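Long-range contacts in cellulase (Clostridium cellulovorans, PDB 6UI3), which probably hydrolyses internal linkages of cellulose and, as a broad-specificity family 5 endoglucanase, of related polysaccharides such as xylan, this chain being its TIM-barrel catalytic domain: residues T6-L14 with F138-I146; I103-F111 with I123-I134. One frame throughout, in Å; residues are numbered along the deposited sequence. Where two conformers were deposited one is given.

Both contacts anchor to the same beta-alpha-beta unit of the TIM barrel, with centres about 20 Å apart. Contact 2, some 15 Å from the chain centre, is buried and joins strand 101-105 and its following loop to helix 120-137, chiefly through apolar and aromatic side chains. Contact 1, about 19 Å from the chain centre, is partly buried and mostly polar: an N-terminal arm crosses the turn between that helix and strand 145-148, held by ion pairing, a ring stack and backbone bonds. The two meet in the sheet, where Ile146 and Val104 pair through their backbones. Along the chain, contact 2 lies inside the long loop that contact 1 closes.

Contact 1: T6-L14 with F138-I146; sequences THPTEMRGL and FKDYSDKLI
Asp140 takes the first bond from the N-terminal arm, at the alpha-beta turn of the TIM barrel that leads from helix 120-137 into strand 145-148. Its OD1 accepts from His7 NE2 at 2.8 Å, on the syn side, the bond tilted from both the carboxylate and the imidazole plane. The next residue, Tyr141, lies flat over one face of that imidazole: the centroids are 3.8 Å apart and the planes differ by 5°, an offset stack. With chi1 of 67°, His7 CG sits between its backbone N and carbonyl carbon, which swings the ring onto the tyrosine; the ring is thus fixed at both edge and face. Phe138 backs the other face of Tyr141, whose hydroxyl is bonded to Glu89 and Asn93 of helix 82-96.

The nearest pair of CA atoms, Thr9 and Ser142, is 3.9 Å apart. Ser142 N donates to Pro8 O, and Ser142 OG receives Lys144 N in an ST turn. Asp143 follows, with bonds from its backbone and both carboxylate oxygens. Its N donates to Glu10 O. Arg12 grips the carboxylate side-on but twisted, the planes 54° apart: NE reaches Asp143 OD2 at 2.8 Å and NH2 reaches Asp143 OD1 at 2.9 Å. Arg12 N also binds OD2, arriving from the opposite face of the carboxylate to NE. Water 2, which accepts from Leu14 N, donates to OD2 too, so this buried acid is well satisfied and its negative charge probably stabilised. Met11 packs its CE against Asp143 CB.

Lys144 brings a second positive charge near the arginine, but its amine has a salt bridge to Asp99, which should temper the repulsion. Lys144 NZ also donates to water 1, 3.0 Å away, and the water in turn donates hydrogen bonds to Glu10 OE1 and Asp143 OD1.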
loop_
_atom_site.group_PDB
_atom_site.type_symbol
_atom_site.label_atom_id
_atom_site.label_comp_id
_atom_site.label_asym_id
_atom_site.label_seq_id
_atom_site.Cartn_x
_atom_site.Cartn_y
_atom_site.Cartn_z
ATOM N N THR A 6 -2.268 -0.397 -25.633
ATOM C CA THR A 6 -0.977 0.167 -25.270
ATOM C C THR A 6 -1.143 0.895 -23.947
ATOM O O THR A 6 -2.207 1.450 -23.650
ATOM C CB THR A 6 -0.443 1.119 -26.346
ATOM O OG1 THR A 6 -1.361 2.201 -26.531
ATOM C CG2 THR A 6 -0.260 0.379 -27.665
ATOM N N HIS A 7 -0.093 0.884 -23.139
ATOM C CA HIS A 7 -0.214 1.464 -21.819
ATOM C C HIS A 7 -0.446 2.971 -21.916
ATOM O O HIS A 7 0.059 3.636 -22.825
ATOM C CB HIS A 7 1.013 1.147 -20.966
ATOM C CG HIS A 7 2.284 1.784 -21.436
ATOM N ND1 HIS A 7 3.232 1.105 -22.170
ATOM C CD2 HIS A 7 2.800 3.015 -21.201
ATOM C CE1 HIS A 7 4.257 1.906 -22.408
ATOM N NE2 HIS A 7 4.025 3.065 -21.815
ATOM N N PRO A 8 -1.219 3.535 -20.993
ATOM C CA PRO A 8 -1.473 4.975 -21.044
ATOM C C PRO A 8 -0.242 5.768 -20.642
ATOM O O PRO A 8 0.590 5.321 -19.838
ATOM C CB PRO A 8 -2.607 5.166 -20.033
ATOM C CG PRO A 8 -2.397 4.079 -19.052
ATOM C CD PRO A 8 -1.916 2.903 -19.859
ATOM N N THR A 9 -0.174 6.988 -21.170
ATOM C CA THR A 9 0.917 7.911 -20.909
ATOM C C THR A 9 0.453 9.252 -20.358
ATOM O O THR A 9 1.296 10.107 -20.074
ATOM C CB THR A 9 1.696 8.159 -22.206
ATOM O OG1 THR A 9 0.798 8.674 -23.201
ATOM C CG2 THR A 9 2.310 6.874 -22.748
ATOM N N GLU A 10 -0.853 9.456 -20.181
ATOM C CA GLU A 10 -1.384 10.771 -19.840
ATOM C C GLU A 10 -0.814 11.286 -18.526
ATOM O O GLU A 10 -0.877 10.612 -17.495
ATOM C CB GLU A 10 -2.910 10.697 -19.703
ATOM C CG GLU A 10 -3.560 12.019 -19.274
ATOM C CD GLU A 10 -5.061 11.912 -19.029
ATOM O OE1 GLU A 10 -5.501 11.016 -18.273
ATOM O OE2 GLU A 10 -5.801 12.740 -19.597
ATOM N N MET A 11 -0.335 12.518 -18.548
ATOM C CA MET A 11 0.128 13.203 -17.346
ATOM C C MET A 11 -0.699 14.475 -17.211
ATOM O O MET A 11 -0.491 15.447 -17.944
ATOM C CB MET A 11 1.622 13.497 -17.434
ATOM C CG MET A 11 2.175 14.350 -16.293
ATOM S SD MET A 11 1.740 13.781 -14.642
ATOM C CE MET A 11 2.655 12.268 -14.517
ATOM N N ARG A 12 -1.657 14.462 -16.290
ATOM C CA ARG A 12 -2.484 15.642 -16.067
ATOM C C ARG A 12 -1.743 16.735 -15.311
ATOM O O ARG A 12 -2.170 17.892 -15.358
ATOM C CB ARG A 12 -3.756 15.264 -15.302
ATOM C CG ARG A 12 -4.740 14.377 -16.073
ATOM C CD ARG A 12 -5.784 13.766 -15.144
ATOM N NE ARG A 12 -5.217 12.629 -14.422
ATOM C CZ ARG A 12 -5.846 11.881 -13.520
ATOM N NH1 ARG A 12 -7.100 12.129 -13.162
ATOM N NH2 ARG A 12 -5.230 10.858 -12.978
ATOM N N GLY A 13 -0.667 16.399 -14.606
ATOM C CA GLY A 13 0.023 17.365 -13.773
ATOM C C GLY A 13 -0.758 17.780 -12.545
ATOM O O GLY A 13 -0.636 18.922 -12.090
ATOM N N LEU A 14 -1.566 16.882 -12.001
ATOM C CA LEU A 14 -2.334 17.177 -10.797
ATOM C C LEU A 14 -1.425 17.383 -9.591
ATOM O O LEU A 14 -0.392 16.732 -9.447
ATOM C CB LEU A 14 -3.270 16.012 -10.483
ATOM C CG LEU A 14 -4.329 15.622 -11.519
ATOM C CD1 LEU A 14 -5.217 14.508 -10.980
ATOM C CD2 LEU A 14 -5.186 16.809 -11.942
ATOM N N PHE A 138 9.343 2.517 -16.150
ATOM C CA PHE A 138 7.990 3.047 -16.208
ATOM C C PHE A 138 7.945 4.563 -16.431
ATOM O O PHE A 138 6.897 5.181 -16.205
ATOM C CB PHE A 138 7.249 2.704 -14.908
ATOM C CG PHE A 138 6.922 1.239 -14.716
ATOM C CD1 PHE A 138 5.800 0.695 -15.325
ATOM C CD2 PHE A 138 7.699 0.418 -13.903
ATOM C CE1 PHE A 138 5.458 -0.633 -15.152
ATOM C CE2 PHE A 138 7.367 -0.926 -13.721
ATOM C CZ PHE A 138 6.237 -1.456 -14.346
ATOM N N LYS A 139 9.024 5.183 -16.924
ATOM C CA LYS A 139 9.095 6.642 -16.856
ATOM C C LYS A 139 8.058 7.337 -17.736
ATOM O O LYS A 139 7.685 8.478 -17.439
ATOM C CB LYS A 139 10.505 7.174 -17.154
ATOM C CG LYS A 139 11.013 6.956 -18.557
ATOM C CD LYS A 139 12.397 7.581 -18.736
ATOM C CE LYS A 139 13.026 7.173 -20.054
ATOM N NZ LYS A 139 14.413 7.690 -20.171
ATOM N N ASP A 140 7.587 6.703 -18.810
ATOM C CA ASP A 140 6.577 7.356 -19.652
ATOM C C ASP A 140 5.141 7.010 -19.254
ATOM O O ASP A 140 4.198 7.474 -19.906
ATOM C CB ASP A 140 6.838 7.117 -21.156
ATOM C CG ASP A 140 6.397 5.750 -21.658
ATOM O OD1 ASP A 140 5.835 4.950 -20.895
ATOM O OD2 ASP A 140 6.597 5.480 -22.871
ATOM N N TYR A 141 4.946 6.198 -18.217
ATOM C CA TYR A 141 3.611 5.760 -17.828
ATOM C C TYR A 141 2.792 6.915 -17.264
ATOM O O TYR A 141 3.321 7.862 -16.669
ATOM C CB TYR A 141 3.727 4.632 -16.793
ATOM C CG TYR A 141 3.740 3.264 -17.419
ATOM C CD1 TYR A 141 4.795 2.841 -18.226
ATOM C CD2 TYR A 141 2.668 2.407 -17.242
ATOM C CE1 TYR A 141 4.772 1.606 -18.832
ATOM C CE2 TYR A 141 2.635 1.176 -17.824
ATOM C CZ TYR A 141 3.680 0.767 -18.629
ATOM O OH TYR A 141 3.611 -0.469 -19.239
ATOM N N SER A 142 1.476 6.812 -17.452
ATOM C CA SER A 142 0.536 7.831 -17.016
ATOM C C SER A 142 0.585 8.045 -15.502
ATOM O O SER A 142 1.139 7.255 -14.731
ATOM C CB SER A 142 -0.884 7.415 -17.377
ATOM O OG SER A 142 -1.362 6.438 -16.457
ATOM N N ASP A 143 -0.066 9.136 -15.086
ATOM C CA ASP A 143 -0.177 9.534 -13.692
ATOM C C ASP A 143 -1.039 8.602 -12.860
ATOM O O ASP A 143 -1.125 8.801 -11.645
ATOM C CB ASP A 143 -0.669 10.987 -13.571
ATOM C CG ASP A 143 -2.045 11.224 -14.165
ATOM O OD1 ASP A 143 -2.804 10.265 -14.411
ATOM O OD2 ASP A 143 -2.388 12.408 -14.384
ATOM N N LYS A 144 -1.648 7.582 -13.450
ATOM C CA LYS A 144 -2.348 6.590 -12.642
ATOM C C LYS A 144 -1.410 5.542 -12.056
ATOM O O LYS A 144 -1.834 4.784 -11.182
ATOM C CB LYS A 144 -3.500 5.975 -13.421
ATOM C CG LYS A 144 -4.647 6.981 -13.579
ATOM C CD LYS A 144 -5.992 6.315 -13.706
ATOM C CE LYS A 144 -7.109 7.340 -13.745
ATOM N NZ LYS A 144 -7.086 8.109 -15.007
ATOM N N LEU A 145 -0.146 5.520 -12.462
ATOM C CA LEU A 145 0.879 4.717 -11.808
ATOM C C LEU A 145 1.547 5.544 -10.714
ATOM O O LEU A 145 2.074 6.630 -10.978
ATOM C CB LEU A 145 1.914 4.249 -12.826
ATOM C CG LEU A 145 3.112 3.473 -12.253
ATOM C CD1 LEU A 145 2.676 2.188 -11.590
ATOM C CD2 LEU A 145 4.103 3.182 -13.368
ATOM N N ILE A 146 1.548 5.011 -9.499
ATOM C CA ILE A 146 2.078 5.649 -8.300
ATOM C C ILE A 146 3.177 4.748 -7.742
ATOM O O ILE A 146 3.060 3.521 -7.818
ATOM C CB ILE A 146 0.936 5.783 -7.268
ATOM C CG1 ILE A 146 -0.204 6.658 -7.804
ATOM C CG2 ILE A 146 1.476 6.285 -5.914
ATOM C CD1 ILE A 146 -1.489 6.539 -6.994
HETATM O O HOH W 1 -4.699 9.368 -16.203
HETATM O O HOH W 2 -1.154 14.182 -12.635
#

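Contact 2: I103-F111 with I123-I134; sequences IVNIHHNKF and IINEGTIVWTQI
Ile106 packs into the helix through its CD1, which touches Val130 CG1 at 3.7 Å and the pyrrole side of Trp131, in a beta-alpha-beta unit of the TIM barrel. Strand 103-105 and helix 123-134 run nearly antiparallel, at 148°, with axes 11.0 Å apart, a gap spanned by side chains. Earlier in the strand, Val104 CG1 approaches Ile134 CG2 more loosely, at 4.4 Å.

Two aromatic groups carry much of the remaining surface. Trp131 turns the edge of its indole to the strand, CH2 lying 3.6 Å from Val104 O, while its NE1 donates to Thr149 O beyond the next strand. Phe111 packs between Ile123 and Glu126. Its chi1 of 83° places CG between the backbone N and carbonyl carbon, turning the ring to the helix; CB meets Ile123 CG2 and Ile123 O stands over one ring face. Phe111 CD2 lies 3.5 Å from Glu126 CD, the carboxylate meeting the ring obliquely with planes 60° apart.

The polar component is small. Asn109 ND2 makes a weak bond to Glu126 OE2 at 3.4 Å, and water 3 donates to that oxygen while accepting from Phe111 N. Tyr73 is hydrogen-bonded to OE2 as well, and Asn109 OD1 receives Trp69 N. Apolar contact therefore runs from Val104 through Ile106 to Phe111; beside it, water 3 and Tyr73 satisfy Glu126 OE2, and the direct Asn109 bond adds little.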
loop_
_atom_site.group_PDB
_atom_site.type_symbol
_atom_site.label_atom_id
_atom_site.label_comp_id
_atom_site.label_asym_id
_atom_site.label_seq_id
_atom_site.Cartn_x
_atom_site.Cartn_y
_atom_site.Cartn_z
ATOM N N ILE A 103 -0.409 1.034 -7.784
ATOM C CA ILE A 103 0.712 1.405 -6.915
ATOM C C ILE A 103 1.712 0.259 -6.956
ATOM O O ILE A 103 1.341 -0.886 -6.682
ATOM C CB ILE A 103 0.251 1.659 -5.467
ATOM C CG1 ILE A 103 -0.717 2.846 -5.397
ATOM C CG2 ILE A 103 1.455 1.885 -4.541
ATOM C CD1 ILE A 103 -1.597 2.844 -4.166
ATOM N N VAL A 104 2.977 0.556 -7.270
ATOM C CA VAL A 104 4.073 -0.413 -7.226
ATOM C C VAL A 104 5.039 -0.001 -6.119
ATOM O O VAL A 104 5.323 1.186 -5.945
ATOM C CB VAL A 104 4.799 -0.468 -8.584
ATOM C CG1 VAL A 104 6.065 -1.333 -8.501
ATOM C CG2 VAL A 104 3.909 -1.017 -9.668
ATOM N N ASN A 105 5.565 -0.986 -5.385
ATOM C CA ASN A 105 6.426 -0.704 -4.244
ATOM C C ASN A 105 7.621 -1.661 -4.233
ATOM O O ASN A 105 7.872 -2.398 -5.184
ATOM C CB ASN A 105 5.618 -0.755 -2.935
ATOM C CG ASN A 105 5.220 -2.163 -2.525
ATOM O OD1 ASN A 105 5.580 -3.143 -3.179
ATOM N ND2 ASN A 105 4.447 -2.267 -1.435
ATOM N N ILE A 106 8.383 -1.588 -3.136
ATOM C CA ILE A 106 9.312 -2.623 -2.692
ATOM C C ILE A 106 8.719 -3.200 -1.416
ATOM O O ILE A 106 8.416 -2.447 -0.486
ATOM C CB ILE A 106 10.715 -2.034 -2.427
ATOM C CG1 ILE A 106 11.306 -1.423 -3.705
ATOM C CG2 ILE A 106 11.627 -3.108 -1.828
ATOM C CD1 ILE A 106 12.685 -0.796 -3.515
ATOM N N HIS A 107 8.562 -4.523 -1.364
ATOM C CA HIS A 107 7.742 -5.168 -0.329
ATOM C C HIS A 107 8.418 -6.470 0.071
ATOM O O HIS A 107 8.541 -7.396 -0.731
ATOM C CB HIS A 107 6.345 -5.418 -0.912
ATOM C CG HIS A 107 5.243 -5.610 0.080
ATOM N ND1 HIS A 107 4.129 -4.795 0.100
ATOM C CD2 HIS A 107 5.048 -6.557 1.021
ATOM C CE1 HIS A 107 3.303 -5.239 1.029
ATOM N NE2 HIS A 107 3.833 -6.301 1.601
ATOM N N HIS A 108 8.892 -6.536 1.308
ATOM C CA HIS A 108 9.560 -7.705 1.869
ATOM C C HIS A 108 10.934 -8.004 1.259
ATOM O O HIS A 108 11.455 -9.097 1.489
ATOM C CB HIS A 108 8.737 -9.001 1.826
ATOM C CG HIS A 108 7.405 -8.934 2.507
ATOM N ND1 HIS A 108 7.160 -8.150 3.617
ATOM C CD2 HIS A 108 6.252 -9.589 2.243
ATOM C CE1 HIS A 108 5.899 -8.307 3.987
ATOM N NE2 HIS A 108 5.329 -9.185 3.178
ATOM N N ASN A 109 11.542 -7.098 0.497
ATOM C CA ASN A 109 12.972 -7.238 0.266
ATOM C C ASN A 109 13.652 -7.374 1.624
ATOM O O ASN A 109 13.202 -6.795 2.619
ATOM C CB ASN A 109 13.558 -6.006 -0.424
ATOM C CG ASN A 109 13.567 -6.118 -1.927
ATOM O OD1 ASN A 109 12.587 -6.530 -2.558
ATOM N ND2 ASN A 109 14.669 -5.706 -2.527
ATOM N N LYS A 110 14.764 -8.105 1.665
ATOM C CA LYS A 110 15.523 -8.240 2.905
ATOM C C LYS A 110 15.803 -6.883 3.548
ATOM O O LYS A 110 15.716 -6.735 4.768
ATOM C CB LYS A 110 16.840 -8.967 2.616
ATOM C CG LYS A 110 17.740 -9.141 3.825
ATOM C CD LYS A 110 17.192 -10.179 4.773
ATOM C CE LYS A 110 18.307 -10.926 5.503
ATOM N NZ LYS A 110 17.859 -12.279 5.970
ATOM N N PHE A 111 16.149 -5.876 2.747
ATOM C CA PHE A 111 16.524 -4.591 3.343
ATOM C C PHE A 111 15.374 -3.900 4.066
ATOM O O PHE A 111 15.625 -2.992 4.863
ATOM C CB PHE A 111 17.238 -3.668 2.337
ATOM C CG PHE A 111 16.348 -2.850 1.402
ATOM C CD1 PHE A 111 15.749 -1.682 1.839
ATOM C CD2 PHE A 111 16.209 -3.187 0.069
ATOM C CE1 PHE A 111 14.996 -0.907 0.993
ATOM C CE2 PHE A 111 15.446 -2.391 -0.792
ATOM C CZ PHE A 111 14.857 -1.259 -0.323
ATOM N N ILE A 123 21.343 -0.012 2.569
ATOM C CA ILE A 123 19.935 -0.012 2.160
ATOM C C ILE A 123 19.642 1.167 1.240
ATOM O O ILE A 123 18.826 1.061 0.313
ATOM C CB ILE A 123 18.944 -0.079 3.347
ATOM C CG1 ILE A 123 18.856 1.251 4.096
ATOM C CG2 ILE A 123 19.293 -1.241 4.254
ATOM C CD1 ILE A 123 17.909 1.220 5.299
ATOM N N ILE A 124 20.287 2.303 1.469
ATOM C CA ILE A 124 20.066 3.430 0.576
ATOM C C ILE A 124 20.650 3.126 -0.800
ATOM O O ILE A 124 20.062 3.469 -1.834
ATOM C CB ILE A 124 20.572 4.745 1.202
ATOM C CG1 ILE A 124 19.722 5.094 2.439
ATOM C CG2 ILE A 124 20.537 5.876 0.174
ATOM C CD1 ILE A 124 20.129 6.311 3.207
ATOM N N ASN A 125 21.800 2.453 -0.841
ATOM C CA ASN A 125 22.391 2.075 -2.123
ATOM C C ASN A 125 21.509 1.076 -2.875
ATOM O O ASN A 125 21.215 1.264 -4.064
ATOM C CB ASN A 125 23.796 1.524 -1.895
ATOM C CG ASN A 125 24.500 1.173 -3.183
ATOM O OD1 ASN A 125 24.714 2.019 -4.050
ATOM N ND2 ASN A 125 24.850 -0.084 -3.320
ATOM N N GLU A 126 21.046 0.022 -2.193
ATOM C CA GLU A 126 20.177 -0.940 -2.862
ATOM C C GLU A 126 18.867 -0.292 -3.294
ATOM O O GLU A 126 18.413 -0.489 -4.429
ATOM C CB GLU A 126 19.926 -2.162 -1.970
ATOM C CG GLU A 126 19.049 -3.219 -2.640
ATOM C CD GLU A 126 18.832 -4.474 -1.810
ATOM O OE1 GLU A 126 19.435 -4.599 -0.724
ATOM O OE2 GLU A 126 18.043 -5.343 -2.254
ATOM N N GLY A 127 18.248 0.496 -2.424
ATOM C CA GLY A 127 17.009 1.155 -2.811
ATOM C C GLY A 127 17.190 2.098 -3.986
ATOM O O GLY A 127 16.314 2.206 -4.854
ATOM N N THR A 128 18.325 2.799 -4.029
ATOM C CA THR A 128 18.607 3.698 -5.147
ATOM C C THR A 128 18.734 2.914 -6.447
ATOM O O THR A 128 18.157 3.292 -7.475
ATOM C CB THR A 128 19.887 4.491 -4.880
ATOM O OG1 THR A 128 19.670 5.410 -3.796
ATOM C CG2 THR A 128 20.329 5.288 -6.096
ATOM N N ILE A 129 19.490 1.817 -6.427
ATOM C CA ILE A 129 19.713 1.043 -7.647
ATOM C C ILE A 129 18.414 0.395 -8.125
ATOM O O ILE A 129 18.113 0.381 -9.328
ATOM C CB ILE A 129 20.841 0.023 -7.407
ATOM C CG1 ILE A 129 22.167 0.764 -7.223
ATOM C CG2 ILE A 129 20.913 -0.986 -8.553
ATOM C CD1 ILE A 129 23.274 -0.092 -6.665
ATOM N N VAL A 130 17.612 -0.126 -7.198
ATOM C CA VAL A 130 16.337 -0.755 -7.546
ATOM C C VAL A 130 15.344 0.283 -8.059
ATOM O O VAL A 130 14.737 0.098 -9.123
ATOM C CB VAL A 130 15.795 -1.561 -6.348
ATOM C CG1 VAL A 130 14.354 -1.986 -6.588
ATOM C CG2 VAL A 130 16.685 -2.772 -6.068
ATOM N N TRP A 131 15.172 1.390 -7.328
ATOM C CA TRP A 131 14.232 2.411 -7.774
ATOM C C TRP A 131 14.652 3.059 -9.085
ATOM O O TRP A 131 13.784 3.433 -9.880
ATOM C CB TRP A 131 13.958 3.468 -6.690
ATOM C CG TRP A 131 12.815 3.027 -5.832
ATOM C CD1 TRP A 131 12.843 2.680 -4.505
ATOM C CD2 TRP A 131 11.473 2.827 -6.277
ATOM N NE1 TRP A 131 11.578 2.292 -4.097
ATOM C CE2 TRP A 131 10.729 2.353 -5.173
ATOM C CE3 TRP A 131 10.827 2.999 -7.508
ATOM C CZ2 TRP A 131 9.366 2.037 -5.273
ATOM C CZ3 TRP A 131 9.476 2.677 -7.610
ATOM C CH2 TRP A 131 8.761 2.202 -6.496
ATOM N N THR A 132 15.954 3.208 -9.342
ATOM C CA THR A 132 16.373 3.742 -10.637
ATOM C C THR A 132 15.880 2.842 -11.758
ATOM O O THR A 132 15.386 3.323 -12.782
ATOM C CB THR A 132 17.895 3.896 -10.682
ATOM O OG1 THR A 132 18.311 4.861 -9.701
ATOM C CG2 THR A 132 18.364 4.399 -12.033
ATOM N N GLN A 133 15.980 1.520 -11.568
ATOM C CA GLN A 133 15.494 0.582 -12.580
ATOM C C GLN A 133 13.977 0.619 -12.738
ATOM O O GLN A 133 13.466 0.621 -13.862
ATOM C CB GLN A 133 15.930 -0.836 -12.225
ATOM C CG GLN A 133 17.413 -1.076 -12.366
ATOM C CD GLN A 133 17.787 -2.439 -11.842
ATOM O OE1 GLN A 133 17.671 -3.426 -12.561
ATOM N NE2 GLN A 133 18.196 -2.507 -10.588
ATOM N N ILE A 134 13.236 0.580 -11.632
ATOM C CA ILE A 134 11.774 0.610 -11.726
ATOM C C ILE A 134 11.330 1.907 -12.388
ATOM O O ILE A 134 10.520 1.914 -13.323
ATOM C CB ILE A 134 11.110 0.439 -10.343
ATOM C CG1 ILE A 134 11.518 -0.876 -9.680
ATOM C CG2 ILE A 134 9.575 0.526 -10.473
ATOM C CD1 ILE A 134 11.145 -0.960 -8.222
HETATM O O HOH W 3 16.878 -6.604 -0.116
#